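Phosphatidylserine synthase (Haemophilus influenzae, PDB 3HSI) belongs to the phospholipase D superfamily, whose alpha/beta fold packs helices against mixed beta-sheets. Local coordinates at residues I69-Y74 and Q116-P121; L266-Q271 and Q288-T293; Q319-A324 and P435-K440. All blocks are in the same frame, centred on the assembly; numbering follows the deposited sequence.

Contact 1: residues I69-Y74 and Q116-P121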
loop_
_atom_site.group_PDB
_atom_site.type_symbol
_atom_site.label_atom_id
_atom_site.label_comp_id
_atom_site.label_asym_id
_atom_site.label_seq_id
_atom_site.Cartn_x
_atom_site.Cartn_y
_atom_site.Cartn_z
ATOM N N ILE C 69 -17.060 17.091 26.053
ATOM C CA ILE C 69 -18.051 16.345 25.272
ATOM C C ILE C 69 -18.392 15.028 25.946
ATOM O O ILE C 69 -19.579 14.693 26.078
ATOM C CB ILE C 69 -17.658 16.139 23.784
ATOM C CG1 ILE C 69 -17.395 17.482 23.083
ATOM C CG2 ILE C 69 -18.746 15.362 23.040
ATOM C CD1 ILE C 69 -18.420 18.593 23.395
ATOM N N LEU C 70 -17.373 14.301 26.407
ATOM C CA LEU C 70 -17.611 13.001 27.051
ATOM C C LEU C 70 -18.405 13.154 28.344
ATOM O O LEU C 70 -19.255 12.316 28.653
ATOM C CB LEU C 70 -16.305 12.265 27.286
ATOM C CG LEU C 70 -16.400 10.813 27.750
ATOM C CD1 LEU C 70 -17.338 10.026 26.826
ATOM C CD2 LEU C 70 -15.018 10.162 27.811
ATOM N N ASP C 71 -18.140 14.232 29.081
ATOM C CA ASP C 71 -18.952 14.607 30.250
ATOM C C ASP C 71 -20.432 14.787 29.942
ATOM O O ASP C 71 -21.276 14.373 30.742
ATOM C CB ASP C 71 -18.443 15.890 30.880
ATOM C CG ASP C 71 -17.192 15.678 31.671
ATOM O OD1 ASP C 71 -16.927 14.518 32.064
ATOM O OD2 ASP C 71 -16.458 16.661 31.887
ATOM N N GLU C 72 -20.736 15.435 28.810
ATOM C CA GLU C 72 -22.117 15.570 28.345
ATOM C C GLU C 72 -22.773 14.215 28.092
ATOM O O GLU C 72 -23.935 14.017 28.469
ATOM C CB GLU C 72 -22.243 16.462 27.104
ATOM C CG GLU C 72 -21.863 17.933 27.317
ATOM C CD GLU C 72 -22.788 18.686 28.239
ATOM O OE1 GLU C 72 -23.947 18.265 28.481
ATOM O OE2 GLU C 72 -22.334 19.726 28.754
ATOM N N ILE C 73 -22.021 13.290 27.483
ATOM C CA ILE C 73 -22.505 11.934 27.193
ATOM C C ILE C 73 -22.886 11.209 28.476
ATOM O O ILE C 73 -23.971 10.653 28.577
ATOM C CB ILE C 73 -21.425 11.059 26.482
ATOM C CG1 ILE C 73 -21.040 11.659 25.132
ATOM C CG2 ILE C 73 -21.915 9.577 26.325
ATOM C CD1 ILE C 73 -22.041 11.435 24.043
ATOM N N TYR C 74 -21.971 11.209 29.449
ATOM C CA TYR C 74 -22.151 10.461 30.687
ATOM C C TYR C 74 -23.327 11.044 31.448
ATOM O O TYR C 74 -24.079 10.321 32.075
ATOM C CB TYR C 74 -20.876 10.489 31.542
ATOM C CG TYR C 74 -19.920 9.366 31.210
ATOM C CD1 TYR C 74 -20.047 8.116 31.829
ATOM C CD2 TYR C 74 -18.889 9.551 30.307
ATOM C CE1 TYR C 74 -19.185 7.069 31.535
ATOM C CE2 TYR C 74 -18.020 8.502 29.994
ATOM C CZ TYR C 74 -18.175 7.267 30.622
ATOM O OH TYR C 74 -17.333 6.237 30.328
ATOM N N GLN C 116 -14.215 3.923 34.436
ATOM C CA GLN C 116 -14.006 3.497 35.831
ATOM C C GLN C 116 -14.384 4.557 36.846
ATOM O O GLN C 116 -14.979 4.264 37.876
ATOM C CB GLN C 116 -12.573 3.014 36.057
ATOM C CG GLN C 116 -12.267 1.702 35.332
ATOM C CD GLN C 116 -13.397 0.702 35.447
ATOM O OE1 GLN C 116 -13.946 0.282 34.446
ATOM N NE2 GLN C 116 -13.777 0.346 36.663
ATOM N N THR C 117 -14.058 5.796 36.510
ATOM C CA THR C 117 -14.317 6.957 37.354
ATOM C C THR C 117 -15.797 7.382 37.428
ATOM O O THR C 117 -16.306 7.709 38.489
ATOM C CB THR C 117 -13.358 8.101 36.923
ATOM O OG1 THR C 117 -12.097 7.863 37.556
ATOM C CG2 THR C 117 -13.856 9.454 37.346
ATOM N N TYR C 118 -16.495 7.392 36.310
ATOM C CA TYR C 118 -17.925 7.669 36.360
ATOM C C TYR C 118 -18.725 6.531 36.997
ATOM O O TYR C 118 -19.719 6.780 37.661
ATOM C CB TYR C 118 -18.459 7.953 34.953
ATOM C CG TYR C 118 -18.343 9.402 34.565
ATOM C CD1 TYR C 118 -19.289 10.330 34.996
ATOM C CD2 TYR C 118 -17.273 9.849 33.774
ATOM C CE1 TYR C 118 -19.189 11.667 34.647
ATOM C CE2 TYR C 118 -17.155 11.189 33.412
ATOM C CZ TYR C 118 -18.122 12.092 33.859
ATOM O OH TYR C 118 -18.021 13.417 33.513
ATOM N N GLN C 119 -18.257 5.296 36.797
ATOM C CA GLN C 119 -18.972 4.059 37.133
ATOM C C GLN C 119 -20.500 4.155 37.046
ATOM O O GLN C 119 -21.208 4.130 38.046
ATOM C CB GLN C 119 -18.481 3.454 38.457
ATOM C CG GLN C 119 -18.738 4.265 39.699
ATOM C CD GLN C 119 -17.948 3.761 40.899
ATOM O OE1 GLN C 119 -17.286 2.713 40.845
ATOM N NE2 GLN C 119 -18.006 4.514 41.992
ATOM N N LEU C 120 -20.995 4.287 35.827
ATOM C CA LEU C 120 -22.432 4.200 35.560
ATOM C C LEU C 120 -22.960 2.859 36.059
ATOM O O LEU C 120 -22.267 1.841 35.933
ATOM C CB LEU C 120 -22.706 4.300 34.062
ATOM C CG LEU C 120 -22.344 5.602 33.351
ATOM C CD1 LEU C 120 -22.109 5.329 31.858
ATOM C CD2 LEU C 120 -23.417 6.661 33.555
ATOM N N PRO C 121 -24.194 2.846 36.600
ATOM C CA PRO C 121 -24.744 1.596 37.136
ATOM C C PRO C 121 -24.835 0.554 36.025
ATOM O O PRO C 121 -24.471 -0.603 36.216
ATOM C CB PRO C 121 -26.150 2.000 37.620
ATOM C CG PRO C 121 -26.131 3.509 37.710
ATOM C CD PRO C 121 -25.192 3.936 36.609
#
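Tyr-74 and Tyr-118 stack their rings, and this aromatic pair carries most of the contact. It is an offset, nearly parallel stack, with centroids 4.2 Å apart and planes only 9° from each other. The shift puts Tyr-74 CG over the middle of the Tyr-118 ring and Tyr-118 CD2 over the middle of the Tyr-74 ring; Tyr-74 CD1 lies 3.5 Å from Tyr-118 CG. It also leaves Tyr-74 CB over the face of the Tyr-118 ring, 3.8 Å from the centroid, as a CH-pi donor. With CG anti to the carbonyl carbon (chi1 -88°), the Tyr-74 side chain leaves helix 64-79 in the direction of its neighbour.

The apolar contact comes from Leu-120, whose CD1 approaches the Tyr-74 ring obliquely and reaches CE1 at 3.4 Å. Gln-119, the first residue to leave helical angles, has a positive phi and turns the chain just before this leucine, so the chain leaving the helix still takes part in the packing.

On the polar side, Asp-71 OD1 sits at the edge of the Tyr-118 ring, near the hydroxyl. The modelled separation is too short to be trusted, whereas a hydrogen bond from Gln-67 NE2 to the same oxygen is clear. The helices belong to successive beta-alpha-beta crossovers, from strand 52-56 to 84-90 and on to 127-130. Stacking and dispersion therefore join them here, and no secure hydrogen bond spans the two segments.

Contact 2: residues L266-Q271 and Q288-T293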
loop_
_atom_site.group_PDB
_atom_site.type_symbol
_atom_site.label_atom_id
_atom_site.label_comp_id
_atom_site.label_asym_id
_atom_site.label_seq_id
_atom_site.Cartn_x
_atom_site.Cartn_y
_atom_site.Cartn_z
ATOM N N LEU C 266 -18.613 12.770 -10.901
ATOM C CA LEU C 266 -18.995 14.151 -10.643
ATOM C C LEU C 266 -18.070 15.097 -11.433
ATOM O O LEU C 266 -18.539 15.986 -12.123
ATOM C CB LEU C 266 -19.012 14.455 -9.138
ATOM C CG LEU C 266 -20.188 13.948 -8.264
ATOM C CD1 LEU C 266 -19.911 14.187 -6.765
ATOM C CD2 LEU C 266 -21.492 14.665 -8.624
ATOM N N PHE C 267 -16.768 14.847 -11.393
ATOM C CA PHE C 267 -15.763 15.660 -12.099
ATOM C C PHE C 267 -15.938 15.569 -13.612
ATOM O O PHE C 267 -15.725 16.548 -14.324
ATOM C CB PHE C 267 -14.351 15.178 -11.783
ATOM C CG PHE C 267 -13.755 15.739 -10.514
ATOM C CD1 PHE C 267 -12.455 16.250 -10.514
ATOM C CD2 PHE C 267 -14.451 15.711 -9.319
ATOM C CE1 PHE C 267 -11.890 16.744 -9.342
ATOM C CE2 PHE C 267 -13.884 16.202 -8.137
ATOM C CZ PHE C 267 -12.605 16.715 -8.155
ATOM N N LEU C 268 -16.295 14.392 -14.115
ATOM C CA LEU C 268 -16.521 14.258 -15.554
ATOM C C LEU C 268 -17.783 14.924 -16.015
ATOM O O LEU C 268 -17.899 15.221 -17.184
ATOM C CB LEU C 268 -16.606 12.794 -15.963
ATOM C CG LEU C 268 -15.297 12.035 -15.959
ATOM C CD1 LEU C 268 -15.615 10.575 -15.967
ATOM C CD2 LEU C 268 -14.486 12.447 -17.165
ATOM N N GLN C 269 -18.750 15.105 -15.117
ATOM C CA GLN C 269 -20.060 15.614 -15.488
ATOM C C GLN C 269 -20.277 17.083 -15.187
ATOM O O GLN C 269 -21.409 17.544 -15.203
ATOM C CB GLN C 269 -21.173 14.798 -14.796
ATOM C CG GLN C 269 -21.485 13.491 -15.540
ATOM C CD GLN C 269 -22.132 13.771 -16.880
ATOM O OE1 GLN C 269 -23.200 14.383 -16.939
ATOM N NE2 GLN C 269 -21.485 13.335 -17.966
ATOM N N VAL C 270 -19.215 17.814 -14.894
ATOM C CA VAL C 270 -19.277 19.261 -14.773
ATOM C C VAL C 270 -19.695 19.914 -16.100
ATOM O O VAL C 270 -19.082 19.672 -17.144
ATOM C CB VAL C 270 -17.925 19.824 -14.309
ATOM C CG1 VAL C 270 -17.929 21.379 -14.294
ATOM C CG2 VAL C 270 -17.593 19.268 -12.940
ATOM N N GLN C 271 -20.739 20.739 -16.061
ATOM C CA GLN C 271 -21.177 21.423 -17.267
ATOM C C GLN C 271 -20.605 22.838 -17.354
ATOM O O GLN C 271 -20.315 23.320 -18.452
ATOM C CB GLN C 271 -22.709 21.470 -17.339
ATOM C CG GLN C 271 -23.383 20.103 -17.349
ATOM C CD GLN C 271 -22.934 19.234 -18.514
ATOM O OE1 GLN C 271 -22.087 18.348 -18.356
ATOM N NE2 GLN C 271 -23.499 19.479 -19.692
ATOM N N GLN C 288 -6.474 14.676 -11.116
ATOM C CA GLN C 288 -5.672 15.698 -11.750
ATOM C C GLN C 288 -5.956 15.719 -13.260
ATOM O O GLN C 288 -6.168 16.787 -13.859
ATOM C CB GLN C 288 -4.190 15.453 -11.486
ATOM C CG GLN C 288 -3.713 15.654 -10.031
ATOM C CD GLN C 288 -2.224 15.288 -9.899
ATOM O OE1 GLN C 288 -1.392 15.733 -10.707
ATOM N NE2 GLN C 288 -1.892 14.452 -8.912
ATOM N N HIS C 289 -5.979 14.535 -13.861
ATOM C CA HIS C 289 -6.342 14.395 -15.254
ATOM C C HIS C 289 -7.741 14.966 -15.530
ATOM O O HIS C 289 -7.963 15.625 -16.535
ATOM C CB HIS C 289 -6.314 12.924 -15.649
ATOM C CG HIS C 289 -4.982 12.248 -15.452
ATOM N ND1 HIS C 289 -3.773 12.850 -15.755
ATOM C CD2 HIS C 289 -4.676 10.991 -15.028
ATOM C CE1 HIS C 289 -2.783 11.996 -15.523
ATOM N NE2 HIS C 289 -3.304 10.863 -15.076
ATOM N N LYS C 290 -8.701 14.709 -14.649
ATOM C CA LYS C 290 -10.055 15.188 -14.926
ATOM C C LYS C 290 -10.179 16.709 -14.838
ATOM O O LYS C 290 -10.944 17.317 -15.577
ATOM C CB LYS C 290 -11.088 14.448 -14.064
ATOM C CG LYS C 290 -11.337 13.023 -14.566
ATOM C CD LYS C 290 -11.969 12.173 -13.466
ATOM C CE LYS C 290 -12.298 10.793 -13.975
ATOM N NZ LYS C 290 -11.022 10.043 -14.208
ATOM N N ILE C 291 -9.414 17.316 -13.936
ATOM C CA ILE C 291 -9.295 18.781 -13.864
ATOM C C ILE C 291 -8.728 19.347 -15.158
ATOM O O ILE C 291 -9.229 20.342 -15.691
ATOM C CB ILE C 291 -8.357 19.225 -12.723
ATOM C CG1 ILE C 291 -8.957 18.858 -11.370
ATOM C CG2 ILE C 291 -8.095 20.734 -12.810
ATOM C CD1 ILE C 291 -10.344 19.369 -11.206
ATOM N N ALA C 292 -7.678 18.704 -15.663
ATOM C CA ALA C 292 -7.021 19.165 -16.896
ATOM C C ALA C 292 -8.000 19.141 -18.071
ATOM O O ALA C 292 -7.990 20.050 -18.927
ATOM C CB ALA C 292 -5.788 18.321 -17.206
ATOM N N THR C 293 -8.867 18.136 -18.104
ATOM C CA THR C 293 -9.862 18.041 -19.194
ATOM C C THR C 293 -10.879 19.163 -19.111
ATOM O O THR C 293 -11.209 19.769 -20.135
ATOM C CB THR C 293 -10.624 16.689 -19.157
ATOM O OG1 THR C 293 -9.682 15.626 -19.236
ATOM C CG2 THR C 293 -11.615 16.588 -20.323
#
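Phe-267 and Lys-290 mark the closest backbone approach, their CA atoms 6.4 Å apart, where the last turn of helix 258-268 meets the middle of helix 285-296. Phe-267 CB faces Lys-290 CB at 4.0 Å, while the phenyl ring runs on to Ile-291. Ile-291 was modelled in two conformers, so its contact is less certain; in one of them CD1 meets the ring obliquely, 3.6 Å from Phe-267 CE1.

Leu-268 leans on the aliphatic part of Lys-290, with its CG 3.8 Å from Lys-290 CE. The lysine chain is extended as far as CE and then bends (chi4 70°), and its NZ gives a hydrogen bond to Thr-286 OG1, one turn earlier in the same helix.

Helix 285-296 forms the crossover between the parallel strands 273-277 and 300-306. Phe-267 and Ile-291 both rest on Leu-274 and Ile-276 of the first of these strands, so the two helices share one stretch of sheet surface. Beyond the leucine, Ala-12 of helix 8-18 adds to the packing. No hydrogen bond links the segments: the lysine contributes its methylenes to an apolar contact, and its ammonium group is served within its own helix.

Contact 3: residues Q319-A324 and P435-K440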
loop_
_atom_site.group_PDB
_atom_site.type_symbol
_atom_site.label_atom_id
_atom_site.label_comp_id
_atom_site.label_asym_id
_atom_site.label_seq_id
_atom_site.Cartn_x
_atom_site.Cartn_y
_atom_site.Cartn_z
ATOM N N GLN C 319 11.125 28.212 15.363
ATOM C CA GLN C 319 11.082 27.028 16.207
ATOM C C GLN C 319 12.018 25.969 15.656
ATOM O O GLN C 319 12.449 26.077 14.496
ATOM C CB GLN C 319 9.660 26.490 16.290
ATOM C CG GLN C 319 8.710 27.457 16.934
ATOM C CD GLN C 319 7.542 26.769 17.596
ATOM O OE1 GLN C 319 6.603 26.321 16.936
ATOM N NE2 GLN C 319 7.586 26.698 18.925
ATOM N N PRO C 320 12.352 24.946 16.477
ATOM C CA PRO C 320 13.232 23.883 15.974
ATOM C C PRO C 320 12.544 23.019 14.903
ATOM O O PRO C 320 11.413 22.569 15.090
ATOM C CB PRO C 320 13.552 23.062 17.233
ATOM C CG PRO C 320 12.404 23.318 18.171
ATOM C CD PRO C 320 11.938 24.719 17.878
ATOM N N PHE C 321 13.230 22.797 13.790
ATOM C CA PHE C 321 12.659 22.061 12.663
ATOM C C PHE C 321 12.609 20.539 12.886
ATOM O O PHE C 321 13.585 19.933 13.324
ATOM C CB PHE C 321 13.426 22.381 11.370
ATOM C CG PHE C 321 12.865 21.698 10.154
ATOM C CD1 PHE C 321 11.684 22.158 9.564
ATOM C CD2 PHE C 321 13.498 20.575 9.613
ATOM C CE1 PHE C 321 11.153 21.518 8.439
ATOM C CE2 PHE C 321 12.977 19.926 8.488
ATOM C CZ PHE C 321 11.809 20.401 7.896
ATOM N N LYS C 322 11.454 19.947 12.578
ATOM C CA LYS C 322 11.286 18.495 12.479
ATOM C C LYS C 322 10.901 18.118 11.034
ATOM O O LYS C 322 10.334 18.951 10.293
ATOM C CB LYS C 322 10.226 18.005 13.471
HETATM N N MSE C 323 11.207 16.878 10.641
HETATM C CA MSE C 323 10.989 16.400 9.267
HETATM C C MSE C 323 9.588 16.632 8.734
HETATM O O MSE C 323 9.431 17.082 7.607
HETATM C CB MSE C 323 11.339 14.916 9.121
HETATM C CG MSE C 323 12.606 14.656 8.390
HETATM SE SE MSE C 323 12.940 12.724 8.144
HETATM C CE MSE C 323 11.369 12.202 7.140
ATOM N N ALA C 324 8.574 16.345 9.536
ATOM C CA ALA C 324 7.189 16.486 9.078
ATOM C C ALA C 324 6.848 17.928 8.685
ATOM O O ALA C 324 5.889 18.182 7.977
ATOM C CB ALA C 324 6.216 15.976 10.127
ATOM N N PRO C 435 12.973 27.767 4.253
ATOM C CA PRO C 435 14.012 27.497 5.241
ATOM C C PRO C 435 15.011 26.467 4.738
ATOM O O PRO C 435 14.631 25.506 4.045
ATOM C CB PRO C 435 13.226 26.942 6.429
ATOM C CG PRO C 435 11.934 27.673 6.353
ATOM C CD PRO C 435 11.630 27.767 4.868
ATOM N N GLU C 436 16.275 26.671 5.091
ATOM C CA GLU C 436 17.389 25.853 4.610
ATOM C C GLU C 436 17.243 24.341 4.850
ATOM O O GLU C 436 17.630 23.565 3.982
ATOM C CB GLU C 436 18.750 26.379 5.158
ATOM N N PRO C 437 16.702 23.921 6.021
ATOM C CA PRO C 437 16.512 22.476 6.241
ATOM C C PRO C 437 15.381 21.877 5.394
ATOM O O PRO C 437 15.436 20.696 5.035
ATOM C CB PRO C 437 16.181 22.366 7.741
ATOM C CG PRO C 437 15.904 23.711 8.219
ATOM C CD PRO C 437 16.402 24.713 7.233
ATOM N N VAL C 438 14.371 22.685 5.079
ATOM C CA VAL C 438 13.293 22.254 4.183
ATOM C C VAL C 438 13.856 22.055 2.769
ATOM O O VAL C 438 13.595 21.038 2.122
ATOM C CB VAL C 438 12.171 23.296 4.142
ATOM C CG1 VAL C 438 11.270 23.074 2.956
ATOM C CG2 VAL C 438 11.416 23.299 5.451
ATOM N N GLN C 439 14.606 23.045 2.302
ATOM C CA GLN C 439 15.290 22.970 1.012
ATOM C C GLN C 439 16.073 21.672 0.870
ATOM O O GLN C 439 15.937 20.984 -0.133
ATOM C CB GLN C 439 16.229 24.168 0.798
ATOM C CG GLN C 439 15.519 25.497 0.792
ATOM C CD GLN C 439 16.384 26.624 0.245
ATOM O OE1 GLN C 439 16.316 27.755 0.717
ATOM N NE2 GLN C 439 17.190 26.319 -0.757
ATOM N N LYS C 440 16.867 21.348 1.890
ATOM C CA LYS C 440 17.725 20.166 1.874
ATOM C C LYS C 440 16.854 18.936 1.704
ATOM O O LYS C 440 17.103 18.078 0.856
ATOM C CB LYS C 440 18.467 20.034 3.199
ATOM C CG LYS C 440 19.756 20.840 3.338
ATOM C CD LYS C 440 20.538 20.346 4.572
ATOM C CE LYS C 440 21.780 21.201 4.838
ATOM N NZ LYS C 440 21.433 22.679 4.896
#
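The ring of Phe-321 is the one flat side chain in this contact, and both of its partners, Pro-437 and Val-438, come at it on a slant, neither squarely over a face nor at an edge. They meet opposite corners of the ring. Pro-437 CB lies 3.7 Å from Phe-321 CD2, with the proline CG close behind, 4.1 Å from Phe-321 CG. At the far corner Val-438 CG2 is 3.5 Å from Phe-321 CE1 and 3.8 Å from CZ, and the two side chains cross at about a right angle. Phe-321 holds CG anti to its own nitrogen (chi1 -178°), which carries the ring across to the helix. On the valine, CG2 is the branch beside the backbone N, and it does the touching.

Segment 319-324 belongs to the long connection from strand 300-306 to helix 327-341, part of a beta-alpha-beta crossover that ends in the parallel strand 351-356. Segment 435-440 opens helix 436-447, with Pro-435 at the N-cap position. Its carbonyl oxygen accepts from Gln-439 N at 3.0 Å, the first helical bond. Pro-437, in that first turn, has no N-H to donate, which suits a place where no earlier helical carbonyl is available.

Leu-441, one turn on from Pro-437, also touches the phenylalanine, and Tyr-329 of helix 327-341 packs against Pro-435 and Val-438. Met-323, present as selenomethionine, packs on Leu-441 and Phe-445, and also reaches Phe-445 of the second subunit.

How the contacts relate
Followed from the N terminus, the three contacts come in series, with none nested or crossed. Contact 1 closes a loop of 41 residues that includes strand 84-90, pairing two helices beside the sheet that holds strands 52-56 and 84-90. Contact 2 closes a shorter loop of 16 residues around strand 273-277, in the sheet that holds strands 273-277 and 300-306. Its centre is 48 Å from that of contact 1, on the opposite side of the chain's centre. Contact 3 spans 110 residues, bringing the helix that follows strand 419-421 back to the connection after strand 300-306. No two contacts touch: even contacts 2 and 3 are about 19 Å apart at their nearest atoms.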